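Local atomic coordinates of putative amidohydrolase (Unidentified, PDB entry 3MKV), a protein that probably acts as a zinc-dependent prolidase of the amidohydrolase superfamily, hydrolysing dipeptides that end in proline. Residues M195-V200 with H234-A239; R250-G255 with A271-T276; L265-G270 with A317-G322. All blocks are in the same frame, centred on the assembly; numbering follows the deposited sequence.

Contact 1: M195-V200 with H234-A239; sequences MASGGV and HAYTPA. With ZN (zinc ion), chain J; SO4 (sulfate ion), chain K.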
loop_
_atom_site.group_PDB
_atom_site.type_symbol
_atom_site.label_atom_id
_atom_site.label_comp_id
_atom_site.label_asym_id
_atom_site.label_seq_id
_atom_site.Cartn_x
_atom_site.Cartn_y
_atom_site.Cartn_z
ATOM N N MET A 195 -20.261 11.926 -17.955
ATOM C CA MET A 195 -20.382 13.368 -17.991
ATOM C C MET A 195 -19.460 13.878 -19.096
ATOM O O MET A 195 -18.245 13.717 -19.028
ATOM C CB MET A 195 -20.018 13.984 -16.643
ATOM C CG MET A 195 -20.847 13.471 -15.468
ATOM S SD MET A 195 -22.618 13.307 -15.790
ATOM C CE MET A 195 -23.193 12.798 -14.185
ATOM N N ALA A 196 -20.046 14.460 -20.133
ATOM C CA ALA A 196 -19.269 14.983 -21.247
ATOM C C ALA A 196 -19.255 16.507 -21.218
ATOM O O ALA A 196 -18.884 17.160 -22.199
ATOM C CB ALA A 196 -19.818 14.471 -22.572
ATOM N N SER A 197 -19.676 17.073 -20.092
ATOM C CA SER A 197 -19.509 18.500 -19.868
ATOM C C SER A 197 -19.701 18.833 -18.388
ATOM O O SER A 197 -20.010 17.951 -17.583
ATOM C CB SER A 197 -20.474 19.321 -20.748
ATOM O OG SER A 197 -21.700 19.598 -20.074
ATOM N N GLY A 198 -19.507 20.109 -18.048
ATOM C CA GLY A 198 -19.820 20.623 -16.726
ATOM C C GLY A 198 -21.324 20.643 -16.523
ATOM O O GLY A 198 -22.094 20.474 -17.472
ATOM N N GLY A 199 -21.746 20.839 -15.280
ATOM C CA GLY A 199 -23.161 20.797 -14.951
ATOM C C GLY A 199 -23.523 21.788 -13.867
ATOM O O GLY A 199 -22.657 22.488 -13.346
ATOM N N VAL A 200 -24.808 21.830 -13.524
ATOM C CA VAL A 200 -25.326 22.795 -12.559
ATOM C C VAL A 200 -25.242 22.319 -11.103
ATOM O O VAL A 200 -24.752 23.047 -10.230
ATOM C CB VAL A 200 -26.784 23.165 -12.870
ATOM C CG1 VAL A 200 -27.223 24.322 -11.993
ATOM C CG2 VAL A 200 -26.936 23.516 -14.336
ATOM N N HIS A 234 -24.028 13.356 -20.682
ATOM C CA HIS A 234 -24.509 14.648 -20.227
ATOM C C HIS A 234 -23.646 15.711 -20.927
ATOM O O HIS A 234 -22.416 15.661 -20.858
ATOM C CB HIS A 234 -24.407 14.677 -18.694
ATOM C CG HIS A 234 -24.285 16.043 -18.089
ATOM N ND1 HIS A 234 -25.217 16.548 -17.208
ATOM C CD2 HIS A 234 -23.314 16.979 -18.182
ATOM C CE1 HIS A 234 -24.840 17.749 -16.806
ATOM N NE2 HIS A 234 -23.691 18.037 -17.388
ATOM N N ALA A 235 -24.295 16.632 -21.640
ATOM C CA ALA A 235 -23.603 17.679 -22.415
ATOM C C ALA A 235 -24.528 18.862 -22.702
ATOM O O ALA A 235 -25.660 18.672 -23.141
ATOM C CB ALA A 235 -23.061 17.105 -23.725
ATOM N N TYR A 236 -24.048 20.080 -22.470
ATOM C CA TYR A 236 -24.874 21.280 -22.670
ATOM C C TYR A 236 -24.589 22.092 -23.948
ATOM O O TYR A 236 -25.520 22.439 -24.679
ATOM C CB TYR A 236 -24.789 22.198 -21.455
ATOM C CG TYR A 236 -25.570 21.717 -20.253
ATOM C CD1 TYR A 236 -26.922 21.416 -20.356
ATOM C CD2 TYR A 236 -24.964 21.597 -19.008
ATOM C CE1 TYR A 236 -27.643 20.984 -19.261
ATOM C CE2 TYR A 236 -25.678 21.163 -17.903
ATOM C CZ TYR A 236 -27.018 20.856 -18.035
ATOM O OH TYR A 236 -27.740 20.423 -16.941
ATOM N N THR A 237 -23.317 22.393 -24.210
ATOM C CA THR A 237 -22.936 23.304 -25.300
ATOM C C THR A 237 -22.680 22.640 -26.653
ATOM O O THR A 237 -22.347 21.459 -26.734
ATOM C CB THR A 237 -21.674 24.112 -24.953
ATOM O OG1 THR A 237 -20.559 23.220 -24.835
ATOM C CG2 THR A 237 -21.856 24.883 -23.653
ATOM N N PRO A 238 -22.827 23.417 -27.732
ATOM C CA PRO A 238 -22.573 22.865 -29.062
ATOM C C PRO A 238 -21.232 22.132 -29.135
ATOM O O PRO A 238 -21.177 20.992 -29.572
ATOM C CB PRO A 238 -22.579 24.105 -29.966
ATOM C CG PRO A 238 -23.497 25.087 -29.243
ATOM C CD PRO A 238 -23.243 24.835 -27.772
ATOM N N ALA A 239 -20.157 22.785 -28.713
ATOM C CA ALA A 239 -18.832 22.168 -28.738
ATOM C C ALA A 239 -18.809 20.803 -28.037
ATOM O O ALA A 239 -18.277 19.833 -28.567
ATOM C CB ALA A 239 -17.819 23.104 -28.109
HETATM ZN ZN ZN J . -27.040 15.301 -16.223
HETATM S S SO4 K . -27.166 19.201 -13.794
HETATM O O1 SO4 K . -28.556 19.649 -13.910
HETATM O O2 SO4 K . -26.328 19.971 -14.710
HETATM O O3 SO4 K . -26.695 19.417 -12.425
HETATM O O4 SO4 K . -27.085 17.781 -14.141
#

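Contact 2: R250-G255 with A271-T276; sequences RTIEHG and AYVVPT. With ZN (zinc ion), chain J; SO4 (sulfate ion), chain L.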
loop_
_atom_site.group_PDB
_atom_site.type_symbol
_atom_site.label_atom_id
_atom_site.label_comp_id
_atom_site.label_asym_id
_atom_site.label_seq_id
_atom_site.Cartn_x
_atom_site.Cartn_y
_atom_site.Cartn_z
ATOM N N ARG A 250 -24.393 7.689 -28.244
ATOM C CA ARG A 250 -25.719 7.471 -28.856
ATOM C C ARG A 250 -26.845 8.420 -28.393
ATOM O O ARG A 250 -27.628 8.909 -29.212
ATOM C CB ARG A 250 -26.159 6.021 -28.691
ATOM C CG ARG A 250 -27.479 5.672 -29.381
ATOM C CD ARG A 250 -27.497 4.187 -29.784
ATOM N NE ARG A 250 -28.854 3.723 -30.071
ATOM C CZ ARG A 250 -29.810 3.597 -29.153
ATOM N NH1 ARG A 250 -29.553 3.905 -27.894
ATOM N NH2 ARG A 250 -31.026 3.188 -29.498
ATOM N N THR A 251 -26.953 8.666 -27.092
ATOM C CA THR A 251 -27.925 9.656 -26.645
ATOM C C THR A 251 -27.243 10.787 -25.903
ATOM O O THR A 251 -26.274 10.568 -25.177
ATOM C CB THR A 251 -29.135 9.048 -25.824
ATOM O OG1 THR A 251 -28.742 8.720 -24.484
ATOM C CG2 THR A 251 -29.686 7.809 -26.511
ATOM N N ILE A 252 -27.753 11.995 -26.122
ATOM C CA ILE A 252 -27.254 13.192 -25.472
ATOM C C ILE A 252 -28.276 13.694 -24.470
ATOM O O ILE A 252 -29.477 13.704 -24.740
ATOM C CB ILE A 252 -27.022 14.307 -26.487
ATOM C CG1 ILE A 252 -25.940 13.907 -27.506
ATOM C CG2 ILE A 252 -26.688 15.600 -25.766
ATOM C CD1 ILE A 252 -24.524 13.859 -26.932
ATOM N N GLU A 253 -27.800 14.113 -23.310
ATOM C CA GLU A 253 -28.687 14.427 -22.211
ATOM C C GLU A 253 -28.728 15.932 -21.976
ATOM O O GLU A 253 -27.686 16.581 -21.836
ATOM C CB GLU A 253 -28.261 13.686 -20.937
ATOM C CG GLU A 253 -28.085 12.179 -21.109
ATOM C CD GLU A 253 -29.338 11.466 -21.602
ATOM O OE1 GLU A 253 -30.373 11.506 -20.894
ATOM O OE2 GLU A 253 -29.277 10.848 -22.695
ATOM N N HIS A 254 -29.943 16.472 -21.940
ATOM C CA HIS A 254 -30.162 17.895 -21.727
ATOM C C HIS A 254 -30.037 18.635 -23.053
ATOM O O HIS A 254 -31.050 18.939 -23.694
ATOM C CB HIS A 254 -29.188 18.444 -20.685
ATOM C CG HIS A 254 -29.158 17.651 -19.414
ATOM N ND1 HIS A 254 -30.293 17.379 -18.677
ATOM C CD2 HIS A 254 -28.130 17.082 -18.742
ATOM C CE1 HIS A 254 -29.965 16.673 -17.609
ATOM N NE2 HIS A 254 -28.658 16.480 -17.624
ATOM N N GLY A 255 -28.802 18.901 -23.478
ATOM C CA GLY A 255 -28.562 19.567 -24.760
ATOM C C GLY A 255 -29.124 20.981 -24.807
ATOM O O GLY A 255 -29.479 21.477 -25.873
ATOM N N ALA A 271 -28.227 10.183 -33.815
ATOM C CA ALA A 271 -28.195 10.256 -32.360
ATOM C C ALA A 271 -29.508 10.817 -31.801
ATOM O O ALA A 271 -30.261 11.473 -32.512
ATOM C CB ALA A 271 -27.001 11.103 -31.898
ATOM N N TYR A 272 -29.767 10.570 -30.519
ATOM C CA TYR A 272 -30.949 11.111 -29.853
ATOM C C TYR A 272 -30.581 12.123 -28.790
ATOM O O TYR A 272 -29.516 12.028 -28.168
ATOM C CB TYR A 272 -31.746 10.014 -29.163
ATOM C CG TYR A 272 -32.082 8.810 -30.008
ATOM C CD1 TYR A 272 -33.373 8.604 -30.466
ATOM C CD2 TYR A 272 -31.121 7.856 -30.301
ATOM C CE1 TYR A 272 -33.695 7.487 -31.220
ATOM C CE2 TYR A 272 -31.428 6.740 -31.050
ATOM C CZ TYR A 272 -32.719 6.563 -31.514
ATOM O OH TYR A 272 -33.041 5.455 -32.270
ATOM N N VAL A 273 -31.473 13.085 -28.573
ATOM C CA VAL A 273 -31.344 13.989 -27.432
ATOM C C VAL A 273 -32.478 13.795 -26.430
ATOM O O VAL A 273 -33.610 13.490 -26.798
ATOM C CB VAL A 273 -31.263 15.483 -27.849
ATOM C CG1 VAL A 273 -31.034 16.344 -26.622
ATOM C CG2 VAL A 273 -30.125 15.692 -28.845
ATOM N N VAL A 274 -32.153 13.959 -25.156
ATOM C CA VAL A 274 -33.134 13.830 -24.087
ATOM C C VAL A 274 -33.111 15.083 -23.221
ATOM O O VAL A 274 -32.289 15.203 -22.302
ATOM C CB VAL A 274 -32.858 12.610 -23.181
ATOM C CG1 VAL A 274 -33.975 12.472 -22.164
ATOM C CG2 VAL A 274 -32.710 11.334 -24.013
ATOM N N PRO A 275 -34.020 16.021 -23.517
ATOM C CA PRO A 275 -34.165 17.262 -22.771
ATOM C C PRO A 275 -34.739 16.949 -21.407
ATOM O O PRO A 275 -35.529 16.015 -21.278
ATOM C CB PRO A 275 -35.196 18.056 -23.600
ATOM C CG PRO A 275 -35.260 17.352 -24.945
ATOM C CD PRO A 275 -34.984 15.919 -24.626
ATOM N N THR A 276 -34.368 17.724 -20.396
ATOM C CA THR A 276 -34.876 17.483 -19.049
ATOM C C THR A 276 -35.324 18.791 -18.395
ATOM O O THR A 276 -34.908 19.123 -17.280
ATOM C CB THR A 276 -33.821 16.754 -18.185
ATOM O OG1 THR A 276 -32.621 17.545 -18.105
ATOM C CG2 THR A 276 -33.479 15.393 -18.801
HETATM ZN ZN ZN J . -27.040 15.301 -16.223
HETATM S S SO4 L . -30.624 3.332 -33.408
HETATM O O1 SO4 L . -31.377 3.216 -32.163
HETATM O O2 SO4 L . -30.997 2.257 -34.309
HETATM O O3 SO4 L . -30.923 4.620 -34.021
HETATM O O4 SO4 L . -29.192 3.228 -33.133
#

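Contact 3: L265-G270 with A317-G322; sequences LVAEHG and AGVKMG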
loop_
_atom_site.group_PDB
_atom_site.type_symbol
_atom_site.label_atom_id
_atom_site.label_comp_id
_atom_site.label_asym_id
_atom_site.label_seq_id
_atom_site.Cartn_x
_atom_site.Cartn_y
_atom_site.Cartn_z
ATOM N N LEU A 265 -26.132 18.120 -36.879
ATOM C CA LEU A 265 -25.128 17.058 -36.802
ATOM C C LEU A 265 -25.637 15.839 -36.037
ATOM O O LEU A 265 -25.404 14.692 -36.433
ATOM C CB LEU A 265 -23.857 17.596 -36.149
ATOM C CG LEU A 265 -22.719 16.595 -35.967
ATOM C CD1 LEU A 265 -21.920 16.441 -37.255
ATOM C CD2 LEU A 265 -21.825 17.043 -34.823
ATOM N N VAL A 266 -26.326 16.092 -34.932
ATOM C CA VAL A 266 -27.028 15.031 -34.199
ATOM C C VAL A 266 -28.010 14.270 -35.094
ATOM O O VAL A 266 -27.985 13.035 -35.158
ATOM C CB VAL A 266 -27.811 15.611 -33.008
ATOM C CG1 VAL A 266 -28.715 14.557 -32.398
ATOM C CG2 VAL A 266 -26.855 16.173 -31.981
ATOM N N ALA A 267 -28.877 15.015 -35.779
ATOM C CA ALA A 267 -29.860 14.418 -36.687
ATOM C C ALA A 267 -29.185 13.526 -37.708
ATOM O O ALA A 267 -29.632 12.415 -37.974
ATOM C CB ALA A 267 -30.644 15.501 -37.393
ATOM N N GLU A 268 -28.101 14.031 -38.281
ATOM C CA GLU A 268 -27.399 13.353 -39.355
ATOM C C GLU A 268 -26.694 12.099 -38.875
ATOM O O GLU A 268 -26.509 11.162 -39.641
ATOM C CB GLU A 268 -26.384 14.296 -39.987
ATOM C CG GLU A 268 -25.483 13.624 -40.998
ATOM C CD GLU A 268 -24.097 14.237 -41.029
ATOM O OE1 GLU A 268 -23.957 15.404 -40.589
ATOM O OE2 GLU A 268 -23.155 13.548 -41.486
ATOM N N HIS A 269 -26.283 12.090 -37.612
ATOM C CA HIS A 269 -25.594 10.934 -37.044
ATOM C C HIS A 269 -26.564 9.873 -36.550
ATOM O O HIS A 269 -26.165 8.751 -36.272
ATOM C CB HIS A 269 -24.695 11.363 -35.890
ATOM C CG HIS A 269 -23.304 11.714 -36.304
ATOM N ND1 HIS A 269 -22.981 12.930 -36.867
ATOM C CD2 HIS A 269 -22.149 11.013 -36.228
ATOM C CE1 HIS A 269 -21.686 12.960 -37.123
ATOM N NE2 HIS A 269 -21.157 11.811 -36.741
ATOM N N GLY A 270 -27.835 10.232 -36.430
ATOM C CA GLY A 270 -28.837 9.286 -35.969
ATOM C C GLY A 270 -28.871 9.213 -34.458
ATOM O O GLY A 270 -29.471 8.300 -33.882
ATOM N N ALA A 317 -34.578 20.828 -36.755
ATOM C CA ALA A 317 -33.491 20.000 -37.266
ATOM C C ALA A 317 -33.905 18.549 -37.529
ATOM O O ALA A 317 -33.188 17.799 -38.202
ATOM C CB ALA A 317 -32.314 20.051 -36.317
ATOM N N GLY A 318 -35.056 18.153 -36.997
ATOM C CA GLY A 318 -35.515 16.776 -37.142
ATOM C C GLY A 318 -34.779 15.843 -36.195
ATOM O O GLY A 318 -34.570 14.658 -36.491
ATOM N N VAL A 319 -34.377 16.381 -35.049
ATOM C CA VAL A 319 -33.737 15.571 -34.018
ATOM C C VAL A 319 -34.740 14.680 -33.290
ATOM O O VAL A 319 -35.734 15.156 -32.732
ATOM C CB VAL A 319 -32.996 16.450 -32.996
ATOM C CG1 VAL A 319 -32.523 15.614 -31.812
ATOM C CG2 VAL A 319 -31.823 17.150 -33.660
ATOM N N LYS A 320 -34.480 13.378 -33.320
ATOM C CA LYS A 320 -35.210 12.426 -32.495
ATOM C C LYS A 320 -35.038 12.767 -31.005
ATOM O O LYS A 320 -33.936 12.657 -30.446
ATOM C CB LYS A 320 -34.716 11.005 -32.799
ATOM C CG LYS A 320 -35.206 10.462 -34.139
ATOM C CD LYS A 320 -34.159 9.642 -34.878
ATOM C CE LYS A 320 -33.741 8.392 -34.112
ATOM N NZ LYS A 320 -32.429 7.853 -34.594
ATOM N N MET A 321 -36.134 13.192 -30.373
ATOM C CA MET A 321 -36.137 13.587 -28.965
ATOM C C MET A 321 -36.832 12.561 -28.076
ATOM O O MET A 321 -37.889 12.041 -28.421
ATOM C CB MET A 321 -36.807 14.950 -28.789
ATOM C CG MET A 321 -35.929 16.112 -29.204
ATOM S SD MET A 321 -36.659 17.716 -28.863
ATOM C CE MET A 321 -37.742 17.903 -30.278
ATOM N N GLY A 322 -36.227 12.269 -26.927
ATOM C CA GLY A 322 -36.816 11.347 -25.964
ATOM C C GLY A 322 -37.367 12.132 -24.797
ATOM O O GLY A 322 -37.215 13.339 -24.728
#

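Contact 1: M195-V200 with H234-A239
His234, on strand 232-235, meets the loop 195-200 and the zinc ion with most of its side-chain atoms. Its CB packs against Met195 SD at 3.7 Å, and the same sulfur stands obliquely off the ring, 34° from the ring normal. With CG anti to the backbone N (chi1 155°), the imidazole lies between metal and loop: ND1 binds the zinc at 2.4 Å, CD2 passes Ser197 O and OG, and CE1 turns the ring edge to O2 of a sulfate ion. At the tip, NE2 donates to Gly198 O over 2.9 Å, nearly straight at 167°. That oxygen lies in the ring plane, although the N-H reaches it from well above the carbonyl plane; Ser197 OG also donates to it, in the plane and on a lone pair. Metal on one nitrogen and carbonyl on the other fix the rotation of the ring. The backbones form a single bridge, Met195 with His234, next to which Ala196 N donates to His234 O at 2.8 Å. Farther along, Tyr236 OH and Val200 N each donate to sulfate O2 (both 2.7 Å), the amide almost linearly. His254 and the carboxylated Lys193 complete the protein ligands of this zinc, a histidine pair with a carboxylated lysine that is characteristic of the binuclear metal site of amidohydrolases.

Contact 2: R250-G255 with A271-T276
Two neighbouring parallel strands of a beta-alpha-beta unit, as in the TIM-barrel fold of amidohydrolases, meet here: strand 251-254 and strand 272-274, whose short axes approach to 4.5 Å and run 23° from parallel. Four backbone bonds hold the strands in register. Tyr272 N donates to Arg250 O, Ile252 N to Tyr272 O, Val274 N to Ile252 O and His254 N to Val274 O. Thr251, Glu253, Tyr272 and Val274 point to one face of the sheet, Ile252 and Val273 to the other, where Ile252 CB touches Val273 CG2 at 4.1 Å.

At the start of the strands Arg250 and Tyr272 lie side by side. The arginine chain is extended from CG to NE, which brings its guanidinium over Tyr272 CE2, 3.7 Å from the guanidinium plane and off toward its rim; the two planes are 57° apart. A sulfate ion sits at the edge of the guanidinium. Arg250 NH2 donates to sulfate O1 at 2.7 Å, and Arg250 NE donates to sulfate O4 at 3.1 Å. Tyr272 OH is close to O1 and O3 of the same ion. Glu253, bent at chi2 (-58°), turns its carboxylate back alongside Val274, with OE1 3.6 Å from Val274 CB; Thr251 OG1 donates to OE2, which also forms a salt bridge with Arg106, while OE1 is hydrogen-bonded to the zinc ligand His65. At the far end His254 NE2 binds zinc at 2.4 Å. Thr276 OG1 lies at the ring edge near ND1, but the spacing is too short for its place to be sure.

Strand 232-235 flanks strand 251-254 on the side away from strand 272-274, while helix 307-317 packs on Val273 and Pro275, and helix 348-362 on Thr251 and Tyr272.

Contact 3: L265-G270 with A317-G322
The backbones come closest at Ala267 and Val319, whose CA atoms are 4.8 Å apart, where the last turn of helix 260-269 meets the loop that follows helix 307-317. Both helices end in Schellman motifs, at Gly270 and Gly318, each with the positive phi that suits glycine. Ala267 directs its CB at the backbone of the other segment, 3.5 Å from Ala317 O, and also packs on Val319 CG2 at 4.2 Å. Beside it the two valines cross obliquely and touch through one methyl each, Val266 CG1 to Val319 CG1 at 4.0 Å; in both residues that methyl is the one anti to the backbone N (chi1 170° and 171°). The polar link lies at the end of the helix: Lys320, bent at chi2 and chi3, brings NZ to Gly270 O over 3.1 Å, approaching from above the carbonyl plane. Its ammonium also has a cation-pi partner in Tyr272 and a long, weak ion pair with a sulfate. Val266 and Val319 both rest on Val273 of strand 272-274; helix 238-246 packs against Val266, and Met314 of helix 307-317 meets Val319.

Overall arrangement
Contact 1 closes along the chain before contact 2 opens, whereas the segments of contacts 2 and 3 alternate, because helix 260-269 lies between the two strands of contact 2. Strands 232-235, 251-254 and 272-274 form one parallel sheet, in that order, and tie contacts 1 and 2 together, their centres about 11 Å apart; one zinc ion draws a histidine from each. Contact 3 lies about 9 Å from contact 2, centre to centre, joined by probable backbone hydrogen bonds from Val273 to Lys320 and Gly322. Contacts 1 and 3 do not touch: their nearest atoms are about 7 Å apart and their centres about 17 Å. Contacts 1 and 2 thus share the metal site, and contact 3 packs helix ends against strand 272-274.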